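Local atomic coordinates of periplasmic protein TorT (Vibrio parahaemolyticus, PDB entry 3O1I), a protein that probably binds a small ligand in the periplasm and, with the sensor kinase TorS, probably takes part in sensing trimethylamine N-oxide. Residues 226-234 and 285-295. Sequence-based numbering, arbitrary orientation.
Sequences VYLSHGVYR and LHDDTIEESLS
Leu294 buries more surface here than any other residue of the two segments, inserting its side chain among Leu228, His230 and Tyr233. Leu294 CD1 meets Leu228 CD2 and also packs 3.5 Å from Tyr233 CB. On another side, Leu294 CB lies over one face of the His230 imidazole, 4.0 Å from the centroid and 19° off the ring normal, the geometry of a CH-pi contact. At the edge of that ring, near its plane, Ser295 OG comes 3.0 Å from His230 NE2; Ser22 of helix 18-32 also reaches NE2, through a weak hydrogen bond. Tyr233 CG stands anti to the backbone N (chi1 170°), which carries the phenol toward Leu285, just before helix 287-291, and Ile290 within it. Tyr233 CE1 lies 3.8 Å from Leu285 CD1, and Tyr233 OH 3.6 Å from Ile290 CD1. Further out, Ser229 N-caps the helix bearing His230 and Tyr233: Val232 N donates to Ser229 OG at 3.3 Å, nearly straight at 168°. Ser293 OG is hydrogen-bonded to Thr246 OG1, and Ser295 N to Ser22 OG. The contact thus packs the loop and helix following strand 222-225 against residues 285-295 near the chain's C-terminal end, with helix 18-32 of the other lobe alongside, as in the two-lobed periplasmic binding protein fold.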
loop_
_atom_site.group_PDB
_atom_site.type_symbol
_atom_site.label_atom_id
_atom_site.label_comp_id
_atom_site.label_asym_id
_atom_site.label_seq_id
_atom_site.Cartn_x
_atom_site.Cartn_y
_atom_site.Cartn_z
ATOM N N VAL D 226 5.435 -13.869 29.676
ATOM C CA VAL D 226 5.847 -12.933 30.717
ATOM C C VAL D 226 4.643 -12.069 31.103
ATOM O O VAL D 226 4.730 -11.211 31.989
ATOM C CB VAL D 226 7.009 -12.051 30.255
ATOM C CG1 VAL D 226 7.508 -11.177 31.396
ATOM C CG2 VAL D 226 8.140 -12.927 29.772
ATOM N N TYR D 227 3.518 -12.311 30.425
ATOM C CA TYR D 227 2.245 -11.628 30.697
ATOM C C TYR D 227 1.142 -12.344 29.927
ATOM O O TYR D 227 1.430 -13.255 29.158
ATOM C CB TYR D 227 2.304 -10.120 30.357
ATOM C CG TYR D 227 2.426 -9.739 28.893
ATOM C CD1 TYR D 227 1.286 -9.556 28.105
ATOM C CD2 TYR D 227 3.682 -9.536 28.301
ATOM C CE1 TYR D 227 1.390 -9.178 26.766
ATOM C CE2 TYR D 227 3.797 -9.160 26.962
ATOM C CZ TYR D 227 2.646 -8.988 26.197
ATOM O OH TYR D 227 2.732 -8.699 24.844
ATOM N N LEU D 228 -0.112 -11.957 30.128
ATOM C CA LEU D 228 -1.210 -12.650 29.463
ATOM C C LEU D 228 -1.892 -11.882 28.350
ATOM O O LEU D 228 -1.863 -10.653 28.319
ATOM C CB LEU D 228 -2.273 -13.052 30.496
ATOM C CG LEU D 228 -3.484 -13.795 29.921
ATOM C CD1 LEU D 228 -3.116 -15.242 29.648
ATOM C CD2 LEU D 228 -4.634 -13.723 30.877
ATOM N N SER D 229 -2.524 -12.626 27.447
ATOM C CA SER D 229 -3.249 -12.062 26.314
ATOM C C SER D 229 -4.259 -13.100 25.857
ATOM O O SER D 229 -4.123 -14.270 26.173
ATOM C CB SER D 229 -2.282 -11.724 25.171
ATOM O OG SER D 229 -1.615 -12.867 24.658
ATOM N N HIS D 230 -5.274 -12.687 25.117
ATOM C CA HIS D 230 -6.285 -13.634 24.667
ATOM C C HIS D 230 -5.692 -14.813 23.913
ATOM O O HIS D 230 -6.330 -15.854 23.774
ATOM C CB HIS D 230 -7.315 -12.943 23.773
ATOM C CG HIS D 230 -8.059 -11.834 24.449
ATOM N ND1 HIS D 230 -9.438 -11.781 24.491
ATOM C CD2 HIS D 230 -7.621 -10.726 25.092
ATOM C CE1 HIS D 230 -9.815 -10.688 25.130
ATOM N NE2 HIS D 230 -8.733 -10.029 25.504
ATOM N N GLY D 231 -4.472 -14.652 23.420
ATOM C CA GLY D 231 -3.851 -15.731 22.676
ATOM C C GLY D 231 -3.114 -16.660 23.602
ATOM O O GLY D 231 -3.252 -17.882 23.508
ATOM N N VAL D 232 -2.321 -16.073 24.495
ATOM C CA VAL D 232 -1.562 -16.844 25.476
ATOM C C VAL D 232 -2.537 -17.592 26.393
ATOM O O VAL D 232 -2.215 -18.654 26.912
ATOM C CB VAL D 232 -0.635 -15.937 26.312
ATOM C CG1 VAL D 232 0.026 -16.731 27.425
ATOM C CG2 VAL D 232 0.429 -15.332 25.405
ATOM N N TYR D 233 -3.732 -17.036 26.575
ATOM C CA TYR D 233 -4.755 -17.675 27.393
ATOM C C TYR D 233 -5.236 -18.937 26.685
ATOM O O TYR D 233 -5.147 -20.024 27.249
ATOM C CB TYR D 233 -5.944 -16.740 27.628
ATOM C CG TYR D 233 -7.133 -17.428 28.265
ATOM C CD1 TYR D 233 -7.121 -17.806 29.619
ATOM C CD2 TYR D 233 -8.268 -17.727 27.508
ATOM C CE1 TYR D 233 -8.218 -18.464 30.197
ATOM C CE2 TYR D 233 -9.360 -18.379 28.068
ATOM C CZ TYR D 233 -9.335 -18.745 29.407
ATOM O OH TYR D 233 -10.443 -19.380 29.925
ATOM N N ARG D 234 -5.734 -18.800 25.455
ATOM C CA ARG D 234 -6.214 -19.963 24.700
ATOM C C ARG D 234 -5.155 -21.071 24.680
ATOM O O ARG D 234 -5.473 -22.263 24.590
ATOM C CB ARG D 234 -6.546 -19.589 23.257
ATOM C CG ARG D 234 -7.482 -20.578 22.615
ATOM C CD ARG D 234 -7.384 -20.562 21.116
ATOM N NE ARG D 234 -6.517 -21.616 20.576
ATOM C CZ ARG D 234 -5.184 -21.621 20.625
ATOM N NH1 ARG D 234 -4.506 -20.627 21.200
ATOM N NH2 ARG D 234 -4.520 -22.620 20.068
ATOM N N LEU D 285 -6.687 -22.145 35.799
ATOM C CA LEU D 285 -7.424 -21.025 35.222
ATOM C C LEU D 285 -8.703 -20.634 35.939
ATOM O O LEU D 285 -9.794 -20.799 35.399
ATOM C CB LEU D 285 -7.740 -21.317 33.751
ATOM C CG LEU D 285 -6.530 -21.645 32.862
ATOM C CD1 LEU D 285 -6.990 -21.803 31.432
ATOM C CD2 LEU D 285 -5.476 -20.547 32.970
ATOM N N HIS D 286 -8.558 -20.091 37.146
ATOM C CA HIS D 286 -9.705 -19.661 37.954
ATOM C C HIS D 286 -10.507 -18.573 37.234
ATOM O O HIS D 286 -9.987 -17.486 36.975
ATOM C CB HIS D 286 -9.229 -19.119 39.312
ATOM C CG HIS D 286 -8.445 -20.104 40.125
ATOM N ND1 HIS D 286 -8.914 -21.365 40.426
ATOM C CD2 HIS D 286 -7.234 -20.002 40.722
ATOM C CE1 HIS D 286 -8.026 -21.997 41.172
ATOM N NE2 HIS D 286 -6.997 -21.192 41.366
ATOM N N ASP D 287 -11.770 -18.854 36.927
ATOM C CA ASP D 287 -12.613 -17.883 36.232
ATOM C C ASP D 287 -12.604 -16.480 36.841
ATOM O O ASP D 287 -12.334 -15.506 36.146
ATOM C CB ASP D 287 -14.057 -18.396 36.147
ATOM C CG ASP D 287 -14.187 -19.616 35.254
ATOM O OD1 ASP D 287 -13.159 -20.023 34.671
ATOM O OD2 ASP D 287 -15.305 -20.165 35.131
ATOM N N ASP D 288 -12.883 -16.372 38.133
ATOM C CA ASP D 288 -12.919 -15.066 38.783
ATOM C C ASP D 288 -11.723 -14.173 38.442
ATOM O O ASP D 288 -11.870 -12.949 38.326
ATOM C CB ASP D 288 -13.026 -15.223 40.310
ATOM C CG ASP D 288 -11.762 -15.784 40.935
ATOM O OD1 ASP D 288 -11.471 -16.983 40.736
ATOM O OD2 ASP D 288 -11.057 -15.017 41.628
ATOM N N THR D 289 -10.549 -14.776 38.274
ATOM C CA THR D 289 -9.350 -14.005 37.963
ATOM C C THR D 289 -9.173 -13.667 36.483
ATOM O O THR D 289 -8.625 -12.620 36.152
ATOM C CB THR D 289 -8.084 -14.717 38.487
ATOM O OG1 THR D 289 -8.090 -16.087 38.073
ATOM C CG2 THR D 289 -8.032 -14.641 40.012
ATOM N N ILE D 290 -9.628 -14.531 35.584
ATOM C CA ILE D 290 -9.478 -14.225 34.173
ATOM C C ILE D 290 -10.494 -13.177 33.768
ATOM O O ILE D 290 -10.398 -12.600 32.691
ATOM C CB ILE D 290 -9.679 -15.450 33.274
ATOM C CG1 ILE D 290 -11.140 -15.894 33.315
ATOM C CG2 ILE D 290 -8.722 -16.555 33.688
ATOM C CD1 ILE D 290 -11.528 -16.795 32.156
ATOM N N GLU D 291 -11.478 -12.934 34.624
ATOM C CA GLU D 291 -12.494 -11.935 34.324
ATOM C C GLU D 291 -11.933 -10.540 34.533
ATOM O O GLU D 291 -12.310 -9.604 33.843
ATOM C CB GLU D 291 -13.710 -12.118 35.221
ATOM C CG GLU D 291 -14.711 -10.984 35.113
ATOM C CD GLU D 291 -15.811 -11.085 36.148
ATOM O OE1 GLU D 291 -15.490 -11.124 37.359
ATOM O OE2 GLU D 291 -16.996 -11.127 35.751
ATOM N N GLU D 292 -11.042 -10.404 35.504
ATOM C CA GLU D 292 -10.423 -9.121 35.796
ATOM C C GLU D 292 -9.133 -9.056 34.999
ATOM O O GLU D 292 -8.232 -8.273 35.306
ATOM C CB GLU D 292 -10.099 -9.012 37.283
ATOM C CG GLU D 292 -11.242 -9.402 38.194
ATOM C CD GLU D 292 -10.886 -9.223 39.650
ATOM O OE1 GLU D 292 -9.889 -9.840 40.097
ATOM O OE2 GLU D 292 -11.599 -8.461 40.341
ATOM N N SER D 293 -9.054 -9.903 33.977
ATOM C CA SER D 293 -7.880 -9.970 33.121
ATOM C C SER D 293 -8.162 -9.744 31.643
ATOM O O SER D 293 -7.763 -8.726 31.090
ATOM C CB SER D 293 -7.169 -11.315 33.298
ATOM O OG SER D 293 -6.190 -11.231 34.313
ATOM N N LEU D 294 -8.850 -10.681 31.002
ATOM C CA LEU D 294 -9.119 -10.547 29.578
ATOM C C LEU D 294 -10.570 -10.318 29.214
ATOM O O LEU D 294 -11.443 -11.085 29.592
ATOM C CB LEU D 294 -8.605 -11.778 28.824
ATOM C CG LEU D 294 -7.131 -12.108 29.066
ATOM C CD1 LEU D 294 -6.747 -13.374 28.322
ATOM C CD2 LEU D 294 -6.272 -10.938 28.627
ATOM N N SER D 295 -10.802 -9.259 28.449
ATOM C CA SER D 295 -12.128 -8.880 27.979
ATOM C C SER D 295 -12.926 -10.031 27.366
ATOM O O SER D 295 -12.360 -11.001 26.884
ATOM C CB SER D 295 -11.977 -7.755 26.957
ATOM O OG SER D 295 -10.817 -7.959 26.166
#